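Local coordinates for protein tRNA (guanine(26)-N(2))-dimethyltransferase (Pyrococcus horikoshii, PDB 2DUL) that probably dimethylates the guanine at position 26 of a number of tRNAs, with S-adenosyl-L-methionine as the methyl donor, at residues A[185-190]-A[271-276]; A[252-257]-A[328-333]; A[313-318]-A[351-356]; A[320-325]-A[366-371]. All blocks are in the same frame, centred on the assembly; numbering follows the deposited sequence.

Contact 1: residues A[185-190]-A[271-276]; sequences VPLRGE and NAYGPV
A single antiparallel beta bridge joins Val185 to Gly274, and so ties a loop to an outer strand of a small three-stranded antiparallel sheet. The two form a hydrogen-bonded pair. Val185 N donates to Gly274 O at 2.8 Å, nearly straight at 168°. The return bond, Gly274 N to Val185 O at 2.9 Å, is more bent. Gly274 has backbone angles that a side chain would not tolerate, because a CB would jam against the carbonyl O of the residue before.

The side chains meet at the ring of Tyr273. Leu187 lays its CD1 methyl over one face as a CH-pi contact, 3.6 Å from the ring centroid of Tyr273. The two side chains cross at about a right angle. Leu187 CG stands anti to the backbone N (chi1 171°), and this lets both CB and CD1 reach the tyrosine. Pro186 O lies at the ring edge, 3.2 Å from Tyr273 CD1. Val185 CG1 adds a looser apolar touch on the same CD1, at 4.1 Å. With an alanine in place of Tyr273, Leu187 CD1 would probably lose the ring face it rests on, and a gap would be likely to open beside the loop.

The segment 185-190 connects helix 175-182 to helix 192-209. Leu187 also packs on Val195 of the latter helix, and Val276 lies against Arg198 and Ile199. On its other side, strand 273-277 pairs with strand 247-252, where the backbones of Tyr273 and Ile250 are hydrogen-bonded.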
loop_
_atom_site.group_PDB
_atom_site.type_symbol
_atom_site.label_atom_id
_atom_site.label_comp_id
_atom_site.label_asym_id
_atom_site.label_seq_id
_atom_site.Cartn_x
_atom_site.Cartn_y
_atom_site.Cartn_z
ATOM N N VAL A 185 -7.758 13.991 -9.994
ATOM C CA VAL A 185 -6.981 14.434 -11.150
ATOM C C VAL A 185 -5.508 14.116 -10.866
ATOM O O VAL A 185 -4.894 14.702 -9.969
ATOM C CB VAL A 185 -7.147 15.964 -11.375
ATOM C CG1 VAL A 185 -6.359 16.405 -12.600
ATOM C CG2 VAL A 185 -8.629 16.311 -11.538
ATOM N N PRO A 186 -4.919 13.182 -11.632
ATOM C CA PRO A 186 -3.520 12.788 -11.445
ATOM C C PRO A 186 -2.486 13.767 -12.002
ATOM O O PRO A 186 -2.775 14.564 -12.897
ATOM C CB PRO A 186 -3.460 11.432 -12.141
ATOM C CG PRO A 186 -4.332 11.669 -13.337
ATOM C CD PRO A 186 -5.525 12.443 -12.759
ATOM N N LEU A 187 -1.279 13.691 -11.454
ATOM C CA LEU A 187 -0.171 14.535 -11.885
ATOM C C LEU A 187 0.932 13.651 -12.456
ATOM O O LEU A 187 1.493 12.813 -11.751
ATOM C CB LEU A 187 0.387 15.339 -10.708
ATOM C CG LEU A 187 1.689 16.103 -11.001
ATOM C CD1 LEU A 187 1.468 17.106 -12.119
ATOM C CD2 LEU A 187 2.171 16.807 -9.741
ATOM N N ARG A 188 1.239 13.817 -13.736
ATOM C CA ARG A 188 2.298 13.012 -14.330
ATOM C C ARG A 188 3.665 13.652 -14.099
ATOM O O ARG A 188 3.756 14.793 -13.647
ATOM C CB ARG A 188 2.033 12.795 -15.827
ATOM C CG ARG A 188 1.481 13.989 -16.588
ATOM C CD ARG A 188 2.549 15.019 -16.914
ATOM N NE ARG A 188 2.645 16.077 -15.911
ATOM C CZ ARG A 188 3.572 17.032 -15.923
ATOM N NH1 ARG A 188 3.585 17.958 -14.975
ATOM N NH2 ARG A 188 4.494 17.053 -16.880
ATOM N N GLY A 189 4.728 12.911 -14.387
ATOM C CA GLY A 189 6.060 13.452 -14.187
ATOM C C GLY A 189 6.795 12.828 -13.016
ATOM O O GLY A 189 6.403 11.778 -12.505
ATOM N N GLU A 190 7.856 13.496 -12.579
ATOM C CA GLU A 190 8.695 13.014 -11.489
ATOM C C GLU A 190 8.004 12.748 -10.154
ATOM O O GLU A 190 8.483 11.944 -9.362
ATOM C CB GLU A 190 9.855 13.991 -11.256
ATOM C CG GLU A 190 9.410 15.409 -10.926
ATOM C CD GLU A 190 9.426 16.332 -12.131
ATOM O OE1 GLU A 190 8.962 15.919 -13.214
ATOM O OE2 GLU A 190 9.897 17.479 -11.991
ATOM N N ASN A 271 -5.952 24.568 -12.192
ATOM C CA ASN A 271 -4.928 23.555 -12.413
ATOM C C ASN A 271 -4.530 22.745 -11.180
ATOM O O ASN A 271 -3.373 22.353 -11.045
ATOM C CB ASN A 271 -3.685 24.214 -13.021
ATOM C CG ASN A 271 -3.991 24.929 -14.329
ATOM O OD1 ASN A 271 -4.629 24.365 -15.220
ATOM N ND2 ASN A 271 -3.532 26.170 -14.452
ATOM N N ALA A 272 -5.482 22.490 -10.286
ATOM C CA ALA A 272 -5.191 21.711 -9.088
ATOM C C ALA A 272 -5.184 20.216 -9.385
ATOM O O ALA A 272 -5.920 19.740 -10.254
ATOM C CB ALA A 272 -6.224 22.010 -7.991
ATOM N N TYR A 273 -4.346 19.485 -8.657
ATOM C CA TYR A 273 -4.251 18.037 -8.794
ATOM C C TYR A 273 -4.757 17.410 -7.503
ATOM O O TYR A 273 -4.447 17.892 -6.411
ATOM C CB TYR A 273 -2.803 17.622 -9.032
ATOM C CG TYR A 273 -2.261 18.117 -10.346
ATOM C CD1 TYR A 273 -2.500 17.414 -11.528
ATOM C CD2 TYR A 273 -1.534 19.305 -10.416
ATOM C CE1 TYR A 273 -2.029 17.881 -12.750
ATOM C CE2 TYR A 273 -1.057 19.783 -11.636
ATOM C CZ TYR A 273 -1.311 19.061 -12.798
ATOM O OH TYR A 273 -0.834 19.516 -14.002
ATOM N N GLY A 274 -5.526 16.334 -7.629
ATOM C CA GLY A 274 -6.070 15.674 -6.454
ATOM C C GLY A 274 -7.568 15.435 -6.572
ATOM O O GLY A 274 -8.107 15.431 -7.677
ATOM N N PRO A 275 -8.282 15.287 -5.447
ATOM C CA PRO A 275 -7.721 15.348 -4.096
ATOM C C PRO A 275 -6.723 14.246 -3.748
ATOM O O PRO A 275 -6.796 13.133 -4.264
ATOM C CB PRO A 275 -8.964 15.307 -3.207
ATOM C CG PRO A 275 -9.908 14.445 -4.000
ATOM C CD PRO A 275 -9.725 14.993 -5.407
ATOM N N VAL A 276 -5.773 14.587 -2.885
ATOM C CA VAL A 276 -4.772 13.645 -2.414
ATOM C C VAL A 276 -4.698 13.736 -0.898
ATOM O O VAL A 276 -5.143 14.717 -0.296
ATOM C CB VAL A 276 -3.359 13.956 -2.959
ATOM C CG1 VAL A 276 -3.334 13.837 -4.479
ATOM C CG2 VAL A 276 -2.930 15.358 -2.515
#

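Contact 2: residues A[252-257]-A[328-333]; sequences FDDKTG and GRRLKI
Arg330 runs out extended from CG to NE, and its guanidinium thereby reaches Phe252 and the backbone of Asp254. Phe252 has CG anti to its own N (chi1 -174°), which turns the ring to meet it. The contact joins the hairpin turn between strands 247-252 and 259-263 to the last turn of helix 324-331.

The aromatic edge faces the guanidinium. Phe252 CE2 sits over one face of the group, 3.6 Å from Arg330 NH2, and the two planes stand 84° apart. Arg330 NH1 donates to Asp254 O at 2.7 Å, on a lone pair in the carbonyl plane. The carboxylate of Asp254 is near but lies well out of the guanidinium plane. Its salt bridge is with Arg188, while Arg330 NH2 pairs with Glu190.

The turn is shaped from within. Asp253 OD1 accepts from Lys255 N at 3.0 Å, an Asx turn, and Asp253 O takes bonds from both Thr256 N and Gly257 N. The arginine chain passes close to Gly257, with Arg330 CD 3.6 Å from Gly257 N. At the helix end, Leu331 CD2 rests 3.8 Å from Thr256 CA.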
loop_
_atom_site.group_PDB
_atom_site.type_symbol
_atom_site.label_atom_id
_atom_site.label_comp_id
_atom_site.label_asym_id
_atom_site.label_seq_id
_atom_site.Cartn_x
_atom_site.Cartn_y
_atom_site.Cartn_z
ATOM N N PHE A 252 1.396 22.360 -9.481
ATOM C CA PHE A 252 2.729 22.074 -9.992
ATOM C C PHE A 252 3.084 22.975 -11.168
ATOM O O PHE A 252 2.314 23.096 -12.118
ATOM C CB PHE A 252 2.775 20.605 -10.423
ATOM C CG PHE A 252 4.135 20.125 -10.850
ATOM C CD1 PHE A 252 5.109 19.812 -9.905
ATOM C CD2 PHE A 252 4.428 19.953 -12.200
ATOM C CE1 PHE A 252 6.358 19.330 -10.301
ATOM C CE2 PHE A 252 5.673 19.473 -12.607
ATOM C CZ PHE A 252 6.639 19.159 -11.656
ATOM N N ASP A 253 4.248 23.614 -11.099
ATOM C CA ASP A 253 4.694 24.496 -12.177
ATOM C C ASP A 253 5.579 23.685 -13.119
ATOM O O ASP A 253 6.688 23.307 -12.754
ATOM C CB ASP A 253 5.499 25.666 -11.614
ATOM C CG ASP A 253 5.741 26.763 -12.645
ATOM O OD1 ASP A 253 5.858 26.454 -13.856
ATOM O OD2 ASP A 253 5.829 27.938 -12.236
ATOM N N ASP A 254 5.092 23.428 -14.328
ATOM C CA ASP A 254 5.843 22.635 -15.302
ATOM C C ASP A 254 7.166 23.251 -15.747
ATOM O O ASP A 254 8.055 22.545 -16.226
ATOM C CB ASP A 254 4.992 22.369 -16.544
ATOM C CG ASP A 254 3.720 21.614 -16.230
ATOM O OD1 ASP A 254 3.793 20.560 -15.563
ATOM O OD2 ASP A 254 2.642 22.074 -16.659
ATOM N N LYS A 255 7.299 24.563 -15.604
ATOM C CA LYS A 255 8.523 25.226 -16.024
ATOM C C LYS A 255 9.607 25.277 -14.954
ATOM O O LYS A 255 10.770 25.547 -15.258
ATOM C CB LYS A 255 8.210 26.643 -16.515
ATOM C CG LYS A 255 7.416 26.674 -17.818
ATOM C CD LYS A 255 7.310 28.075 -18.405
ATOM C CE LYS A 255 6.392 28.976 -17.593
ATOM N NZ LYS A 255 6.894 29.211 -16.211
ATOM N N THR A 256 9.237 24.987 -13.710
ATOM C CA THR A 256 10.194 25.051 -12.608
ATOM C C THR A 256 10.295 23.816 -11.712
ATOM O O THR A 256 11.323 23.601 -11.074
ATOM C CB THR A 256 9.885 26.251 -11.699
ATOM O OG1 THR A 256 8.632 26.033 -11.036
ATOM C CG2 THR A 256 9.801 27.535 -12.513
ATOM N N GLY A 257 9.239 23.015 -11.650
ATOM C CA GLY A 257 9.278 21.843 -10.798
ATOM C C GLY A 257 8.855 22.201 -9.381
ATOM O O GLY A 257 8.863 21.360 -8.486
ATOM N N GLY A 328 16.474 19.947 -13.066
ATOM C CA GLY A 328 17.577 20.407 -13.889
ATOM C C GLY A 328 17.110 20.587 -15.327
ATOM O O GLY A 328 17.450 21.579 -15.979
ATOM N N ARG A 329 16.324 19.637 -15.827
ATOM C CA ARG A 329 15.823 19.723 -17.200
ATOM C C ARG A 329 14.793 20.839 -17.375
ATOM O O ARG A 329 14.783 21.527 -18.398
ATOM C CB ARG A 329 15.206 18.389 -17.638
ATOM C CG ARG A 329 16.186 17.231 -17.668
ATOM C CD ARG A 329 15.558 15.961 -18.232
ATOM N NE ARG A 329 15.254 16.065 -19.659
ATOM C CZ ARG A 329 14.116 16.541 -20.152
ATOM N NH1 ARG A 329 13.159 16.955 -19.334
ATOM N NH2 ARG A 329 13.936 16.607 -21.466
ATOM N N ARG A 330 13.927 21.019 -16.380
ATOM C CA ARG A 330 12.899 22.055 -16.450
ATOM C C ARG A 330 13.504 23.456 -16.425
ATOM O O ARG A 330 13.138 24.311 -17.232
ATOM C CB ARG A 330 11.900 21.902 -15.293
ATOM C CG ARG A 330 11.048 20.636 -15.363
ATOM C CD ARG A 330 10.027 20.570 -14.226
ATOM N NE ARG A 330 9.286 19.307 -14.229
ATOM C CZ ARG A 330 8.340 18.982 -15.109
ATOM N NH1 ARG A 330 7.994 19.828 -16.072
ATOM N NH2 ARG A 330 7.749 17.795 -15.036
ATOM N N LEU A 331 14.432 23.687 -15.502
ATOM C CA LEU A 331 15.077 24.991 -15.374
ATOM C C LEU A 331 16.207 25.187 -16.385
ATOM O O LEU A 331 16.638 26.316 -16.631
ATOM C CB LEU A 331 15.632 25.170 -13.955
ATOM C CG LEU A 331 14.608 25.260 -12.818
ATOM C CD1 LEU A 331 15.332 25.315 -11.481
ATOM C CD2 LEU A 331 13.734 26.496 -13.007
ATOM N N LYS A 332 16.679 24.089 -16.968
ATOM C CA LYS A 332 17.776 24.137 -17.931
ATOM C C LYS A 332 19.055 24.555 -17.222
ATOM O O LYS A 332 19.731 25.500 -17.633
ATOM C CB LYS A 332 17.469 25.124 -19.063
ATOM C CG LYS A 332 16.223 24.785 -19.863
ATOM C CD LYS A 332 16.353 23.432 -20.542
ATOM C CE LYS A 332 15.091 23.087 -21.322
ATOM N NZ LYS A 332 14.790 24.118 -22.358
ATOM N N ILE A 333 19.374 23.855 -16.142
ATOM C CA ILE A 333 20.583 24.144 -15.387
ATOM C C ILE A 333 21.312 22.845 -15.083
ATOM O O ILE A 333 20.735 21.761 -15.173
ATOM C CB ILE A 333 20.269 24.847 -14.042
ATOM C CG1 ILE A 333 19.366 23.953 -13.187
ATOM C CG2 ILE A 333 19.611 26.196 -14.297
ATOM C CD1 ILE A 333 19.090 24.503 -11.792
#

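Contact 3: residues A[313-318]-A[351-356]; sequences DQELDI and EATRTH. With GOL (glycerol), chain B.
Both carboxylate oxygens of Glu315 are gripped from above the carboxylate plane, each by a different residue of the segment 351-356. His356 N donates to Glu315 OE1 at 2.8 Å, almost straight at 170°. Thr355 OG1 donates to Glu315 OE2 at 2.7 Å. The extended glutamate chain, with CG anti to the backbone N (chi1 -170°), carries the group across to them. Its OE1 also lies in the plane of the His356 ring, at the edge, 2.9 Å from CD2 of that histidine. With several donors around it, the carboxylate probably stays charged.

A glycerol, probably from the crystallisation liquor, sits beside this site. Its O2 donates to Glu315 OE2, and His356 NE2 donates to its O3 at 3.1 Å.

The contact joins the end of helix 302-314 to strand 352-355, an outer strand of a three-stranded antiparallel sheet. Leu316 N donates to Thr353 OG1 at 3.0 Å and 172°, and the same hydroxyl donates to Arg354 O. A water links Gln314 OE1 to Arg354 N. Gln314 OE1 also lies 3.5 Å from Thr353 CB. Farther along, Leu316 CD1 touches Glu351 OE2 at 3.9 Å.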
loop_
_atom_site.group_PDB
_atom_site.type_symbol
_atom_site.label_atom_id
_atom_site.label_comp_id
_atom_site.label_asym_id
_atom_site.label_seq_id
_atom_site.Cartn_x
_atom_site.Cartn_y
_atom_site.Cartn_z
ATOM N N ASP A 313 12.057 3.781 6.387
ATOM C CA ASP A 313 12.246 4.099 7.795
ATOM C C ASP A 313 13.056 5.387 7.974
ATOM O O ASP A 313 12.755 6.199 8.846
ATOM C CB ASP A 313 12.943 2.928 8.500
ATOM C CG ASP A 313 13.212 3.199 9.969
ATOM O OD1 ASP A 313 12.278 3.626 10.681
ATOM O OD2 ASP A 313 14.358 2.975 10.414
ATOM N N GLN A 314 14.069 5.591 7.141
ATOM C CA GLN A 314 14.894 6.792 7.260
ATOM C C GLN A 314 14.377 7.946 6.404
ATOM O O GLN A 314 14.841 9.081 6.518
ATOM C CB GLN A 314 16.343 6.471 6.885
ATOM C CG GLN A 314 16.556 6.198 5.414
ATOM C CD GLN A 314 17.431 7.249 4.756
ATOM O OE1 GLN A 314 17.160 8.448 4.850
ATOM N NE2 GLN A 314 18.485 6.802 4.076
ATOM N N GLU A 315 13.401 7.652 5.555
ATOM C CA GLU A 315 12.833 8.668 4.678
ATOM C C GLU A 315 12.023 9.707 5.452
ATOM O O GLU A 315 11.210 9.368 6.313
ATOM C CB GLU A 315 11.941 7.995 3.630
ATOM C CG GLU A 315 11.486 8.904 2.508
ATOM C CD GLU A 315 10.800 8.134 1.393
ATOM O OE1 GLU A 315 11.283 7.028 1.058
ATOM O OE2 GLU A 315 9.795 8.636 0.845
ATOM N N LEU A 316 12.263 10.978 5.149
ATOM C CA LEU A 316 11.538 12.062 5.791
ATOM C C LEU A 316 10.083 11.951 5.335
ATOM O O LEU A 316 9.815 11.803 4.144
ATOM C CB LEU A 316 12.127 13.407 5.351
ATOM C CG LEU A 316 11.484 14.686 5.877
ATOM C CD1 LEU A 316 11.623 14.728 7.403
ATOM C CD2 LEU A 316 12.152 15.907 5.230
ATOM N N ASP A 317 9.142 12.004 6.274
ATOM C CA ASP A 317 7.732 11.913 5.912
ATOM C C ASP A 317 7.186 13.326 5.793
ATOM O O ASP A 317 6.820 13.962 6.786
ATOM C CB ASP A 317 6.949 11.127 6.968
ATOM C CG ASP A 317 5.568 10.694 6.476
ATOM O OD1 ASP A 317 5.192 11.038 5.334
ATOM O OD2 ASP A 317 4.857 10.008 7.236
ATOM N N ILE A 318 7.147 13.814 4.561
ATOM C CA ILE A 318 6.668 15.157 4.270
ATOM C C ILE A 318 6.061 15.096 2.872
ATOM O O ILE A 318 6.465 14.263 2.053
ATOM C CB ILE A 318 7.845 16.152 4.322
ATOM C CG1 ILE A 318 7.351 17.583 4.104
ATOM C CG2 ILE A 318 8.883 15.766 3.279
ATOM C CD1 ILE A 318 8.404 18.636 4.408
ATOM N N GLU A 351 16.369 19.405 7.076
ATOM C CA GLU A 351 16.223 17.958 7.050
ATOM C C GLU A 351 16.214 17.595 5.570
ATOM O O GLU A 351 15.593 18.290 4.764
ATOM C CB GLU A 351 14.900 17.553 7.684
ATOM C CG GLU A 351 14.819 17.819 9.176
ATOM C CD GLU A 351 13.388 17.891 9.661
ATOM O OE1 GLU A 351 12.717 18.904 9.369
ATOM O OE2 GLU A 351 12.931 16.935 10.323
ATOM N N ALA A 352 16.910 16.524 5.211
ATOM C CA ALA A 352 16.966 16.092 3.821
ATOM C C ALA A 352 17.332 14.622 3.749
ATOM O O ALA A 352 18.291 14.185 4.385
ATOM C CB ALA A 352 17.988 16.922 3.060
ATOM N N THR A 353 16.565 13.860 2.975
ATOM C CA THR A 353 16.817 12.433 2.816
ATOM C C THR A 353 16.477 12.006 1.397
ATOM O O THR A 353 15.862 12.757 0.638
ATOM C CB THR A 353 15.927 11.574 3.746
ATOM O OG1 THR A 353 14.567 11.638 3.288
ATOM C CG2 THR A 353 15.999 12.067 5.182
ATOM N N ARG A 354 16.887 10.794 1.050
ATOM C CA ARG A 354 16.571 10.236 -0.254
ATOM C C ARG A 354 15.148 9.712 -0.074
ATOM O O ARG A 354 14.639 9.678 1.047
ATOM C CB ARG A 354 17.513 9.072 -0.580
ATOM C CG ARG A 354 18.959 9.469 -0.834
ATOM C CD ARG A 354 19.869 8.246 -0.805
ATOM N NE ARG A 354 21.269 8.587 -1.049
ATOM C CZ ARG A 354 21.786 8.818 -2.252
ATOM N NH1 ARG A 354 23.071 9.127 -2.374
ATOM N NH2 ARG A 354 21.025 8.725 -3.336
ATOM N N THR A 355 14.502 9.310 -1.162
ATOM C CA THR A 355 13.147 8.769 -1.067
ATOM C C THR A 355 12.981 7.559 -1.973
ATOM O O THR A 355 13.541 7.516 -3.068
ATOM C CB THR A 355 12.072 9.809 -1.450
ATOM O OG1 THR A 355 10.801 9.150 -1.563
ATOM C CG2 THR A 355 12.416 10.487 -2.781
ATOM N N HIS A 356 12.204 6.584 -1.513
ATOM C CA HIS A 356 11.957 5.368 -2.278
ATOM C C HIS A 356 11.103 5.652 -3.518
ATOM O O HIS A 356 10.996 4.808 -4.407
ATOM C CB HIS A 356 11.239 4.343 -1.401
ATOM C CG HIS A 356 9.793 4.660 -1.176
ATOM N ND1 HIS A 356 8.783 4.105 -1.932
ATOM C CD2 HIS A 356 9.192 5.516 -0.315
ATOM C CE1 HIS A 356 7.622 4.605 -1.546
ATOM N NE2 HIS A 356 7.843 5.464 -0.567
HETATM C C1 GOL B . 8.020 7.678 4.402
HETATM O O1 GOL B . 8.267 8.971 4.958
HETATM C C2 GOL B . 7.011 7.782 3.257
HETATM O O2 GOL B . 7.518 8.656 2.239
HETATM C C3 GOL B . 6.755 6.391 2.677
HETATM O O3 GOL B . 5.818 6.483 1.606
HETATM O O HOH W 1 19.133 9.786 2.878
#

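Contact 4: residues A[320-325]-A[366-371]; sequences LFYDTH and APYEVF
The two backbones stay well apart, with Tyr322 CA and Tyr368 CA 8.0 Å from each other, so side chains fill the space between them. One segment passes from the short strand 322-323 into helix 324-331, with Asp323 as N-cap. The other begins helix 368-375, with Pro367 at the N-cap position.

Tyr322 forms an aromatic cluster with Tyr368 and Phe371. Its CB lies over the face of Phe371 as a CH-pi contact, 3.6 Å from the ring centroid of Phe371. The two rings themselves meet obliquely. Phe371 CG is anti to its backbone N (chi1 -176°), which swings this ring under the tyrosine CB. Tyr368 turns its edge toward the face of Tyr322 in an offset edge-to-face pair, with planes at 63°. Between the rings, Tyr322 CE1 and Tyr368 CD1 come within 3.7 Å. Thr324 OG1 approaches the Phe371 ring at its edge and has no polar partner. A serine here instead of Tyr322 would probably leave both Tyr368 and Phe371 without their shared aromatic neighbour.

Ile341 and Leu345 of helix 338-347 pack on Phe371. Strand 361-364 adds Ile362, and Phe259 of the other small sheet meets the Tyr322 ring.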
loop_
_atom_site.group_PDB
_atom_site.type_symbol
_atom_site.label_atom_id
_atom_site.label_comp_id
_atom_site.label_asym_id
_atom_site.label_seq_id
_atom_site.Cartn_x
_atom_site.Cartn_y
_atom_site.Cartn_z
ATOM N N LEU A 320 5.509 15.325 -0.855
ATOM C CA LEU A 320 6.308 15.482 -2.063
ATOM C C LEU A 320 7.824 15.621 -1.888
ATOM O O LEU A 320 8.374 15.405 -0.803
ATOM C CB LEU A 320 5.744 16.652 -2.886
ATOM C CG LEU A 320 4.222 16.551 -3.092
ATOM C CD1 LEU A 320 3.724 17.693 -3.975
ATOM C CD2 LEU A 320 3.877 15.196 -3.720
ATOM N N PHE A 321 8.501 15.966 -2.978
ATOM C CA PHE A 321 9.952 16.094 -2.964
ATOM C C PHE A 321 10.431 16.817 -4.210
ATOM O O PHE A 321 9.631 17.166 -5.079
ATOM C CB PHE A 321 10.585 14.699 -2.898
ATOM C CG PHE A 321 10.202 13.798 -4.046
ATOM C CD1 PHE A 321 10.974 13.749 -5.204
ATOM C CD2 PHE A 321 9.063 12.993 -3.967
ATOM C CE1 PHE A 321 10.620 12.911 -6.269
ATOM C CE2 PHE A 321 8.698 12.154 -5.022
ATOM C CZ PHE A 321 9.480 12.111 -6.177
ATOM N N TYR A 322 11.736 17.047 -4.289
ATOM C CA TYR A 322 12.316 17.720 -5.441
ATOM C C TYR A 322 13.209 16.729 -6.173
ATOM O O TYR A 322 14.109 16.141 -5.581
ATOM C CB TYR A 322 13.131 18.943 -4.994
ATOM C CG TYR A 322 12.303 19.989 -4.272
ATOM C CD1 TYR A 322 11.202 20.582 -4.890
ATOM C CD2 TYR A 322 12.597 20.359 -2.960
ATOM C CE1 TYR A 322 10.411 21.515 -4.217
ATOM C CE2 TYR A 322 11.811 21.293 -2.279
ATOM C CZ TYR A 322 10.720 21.863 -2.914
ATOM O OH TYR A 322 9.930 22.776 -2.243
ATOM N N ASP A 323 12.940 16.534 -7.459
ATOM C CA ASP A 323 13.727 15.610 -8.270
ATOM C C ASP A 323 14.846 16.411 -8.933
ATOM O O ASP A 323 14.598 17.205 -9.834
ATOM C CB ASP A 323 12.834 14.957 -9.324
ATOM C CG ASP A 323 13.527 13.817 -10.049
ATOM O OD1 ASP A 323 14.466 14.088 -10.831
ATOM O OD2 ASP A 323 13.133 12.650 -9.823
ATOM N N THR A 324 16.074 16.206 -8.467
ATOM C CA THR A 324 17.229 16.930 -8.990
ATOM C C THR A 324 17.374 16.834 -10.506
ATOM O O THR A 324 17.706 17.815 -11.170
ATOM C CB THR A 324 18.537 16.431 -8.340
ATOM O OG1 THR A 324 18.415 16.489 -6.911
ATOM C CG2 THR A 324 19.702 17.310 -8.765
ATOM N N HIS A 325 17.123 15.653 -11.053
ATOM C CA HIS A 325 17.241 15.462 -12.491
ATOM C C HIS A 325 16.165 16.230 -13.261
ATOM O O HIS A 325 16.475 17.049 -14.126
ATOM C CB HIS A 325 17.169 13.972 -12.828
ATOM C CG HIS A 325 17.398 13.674 -14.275
ATOM N ND1 HIS A 325 16.431 13.866 -15.238
ATOM C CD2 HIS A 325 18.501 13.243 -14.931
ATOM C CE1 HIS A 325 16.928 13.565 -16.425
ATOM N NE2 HIS A 325 18.183 13.184 -16.267
ATOM N N ALA A 366 13.524 22.185 3.312
ATOM C CA ALA A 366 13.963 23.420 2.667
ATOM C C ALA A 366 12.996 23.976 1.629
ATOM O O ALA A 366 12.321 23.228 0.929
ATOM C CB ALA A 366 15.330 23.209 2.022
ATOM N N PRO A 367 12.912 25.313 1.531
ATOM C CA PRO A 367 12.024 25.955 0.558
ATOM C C PRO A 367 12.584 25.668 -0.835
ATOM O O PRO A 367 13.782 25.439 -0.986
ATOM C CB PRO A 367 12.130 27.440 0.911
ATOM C CG PRO A 367 12.495 27.427 2.373
ATOM C CD PRO A 367 13.497 26.310 2.445
ATOM N N TYR A 368 11.720 25.676 -1.839
ATOM C CA TYR A 368 12.137 25.429 -3.216
ATOM C C TYR A 368 13.343 26.276 -3.643
ATOM O O TYR A 368 14.303 25.761 -4.215
ATOM C CB TYR A 368 10.970 25.709 -4.165
ATOM C CG TYR A 368 11.350 25.655 -5.630
ATOM C CD1 TYR A 368 11.501 24.435 -6.292
ATOM C CD2 TYR A 368 11.574 26.829 -6.350
ATOM C CE1 TYR A 368 11.867 24.386 -7.645
ATOM C CE2 TYR A 368 11.940 26.796 -7.696
ATOM C CZ TYR A 368 12.086 25.576 -8.337
ATOM O OH TYR A 368 12.463 25.554 -9.661
ATOM N N GLU A 369 13.291 27.576 -3.375
ATOM C CA GLU A 369 14.384 28.461 -3.765
ATOM C C GLU A 369 15.707 28.097 -3.112
ATOM O O GLU A 369 16.763 28.235 -3.727
ATOM C CB GLU A 369 14.037 29.916 -3.452
ATOM C CG GLU A 369 12.845 30.461 -4.227
ATOM C CD GLU A 369 12.997 30.346 -5.742
ATOM O OE1 GLU A 369 14.142 30.365 -6.250
ATOM O OE2 GLU A 369 11.958 30.261 -6.429
ATOM N N VAL A 370 15.661 27.638 -1.866
ATOM C CA VAL A 370 16.890 27.243 -1.185
ATOM C C VAL A 370 17.426 25.973 -1.844
ATOM O O VAL A 370 18.631 25.812 -2.007
ATOM C CB VAL A 370 16.648 26.972 0.310
ATOM C CG1 VAL A 370 17.878 26.315 0.926
ATOM C CG2 VAL A 370 16.340 28.279 1.027
ATOM N N PHE A 371 16.522 25.071 -2.219
ATOM C CA PHE A 371 16.929 23.829 -2.868
ATOM C C PHE A 371 17.646 24.132 -4.183
ATOM O O PHE A 371 18.712 23.586 -4.456
ATOM C CB PHE A 371 15.709 22.944 -3.156
ATOM C CG PHE A 371 16.058 21.603 -3.746
ATOM C CD1 PHE A 371 16.509 20.567 -2.933
ATOM C CD2 PHE A 371 15.948 21.382 -5.119
ATOM C CE1 PHE A 371 16.847 19.324 -3.476
ATOM C CE2 PHE A 371 16.284 20.142 -5.677
ATOM C CZ PHE A 371 16.733 19.112 -4.854
#

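How the contacts relate
All four contacts lie between residues 185 and 371, away from the annotated S-adenosyl-L-methionine sites. Contact 1 closes before contacts 3 and 4 open, while contact 2 alternates with each of the other three. Contacts 1 and 2 have centres about 16 Å apart and are tied to each other by two salt bridges. Both involve the three-stranded sheet of 247-252, 259-263 and 273-277. Contacts 2 and 4 are closer, about 11 Å between centres, and both use helix 324-331. Contacts 3 and 4 reach the sheet of 322-323, 361-364 and 352-355. Contacts 2 and 4 thus bring the two small sheets together at helix 324-331. Contact 1 touches contact 4 where Glu190 packs on Phe321 and Asp323.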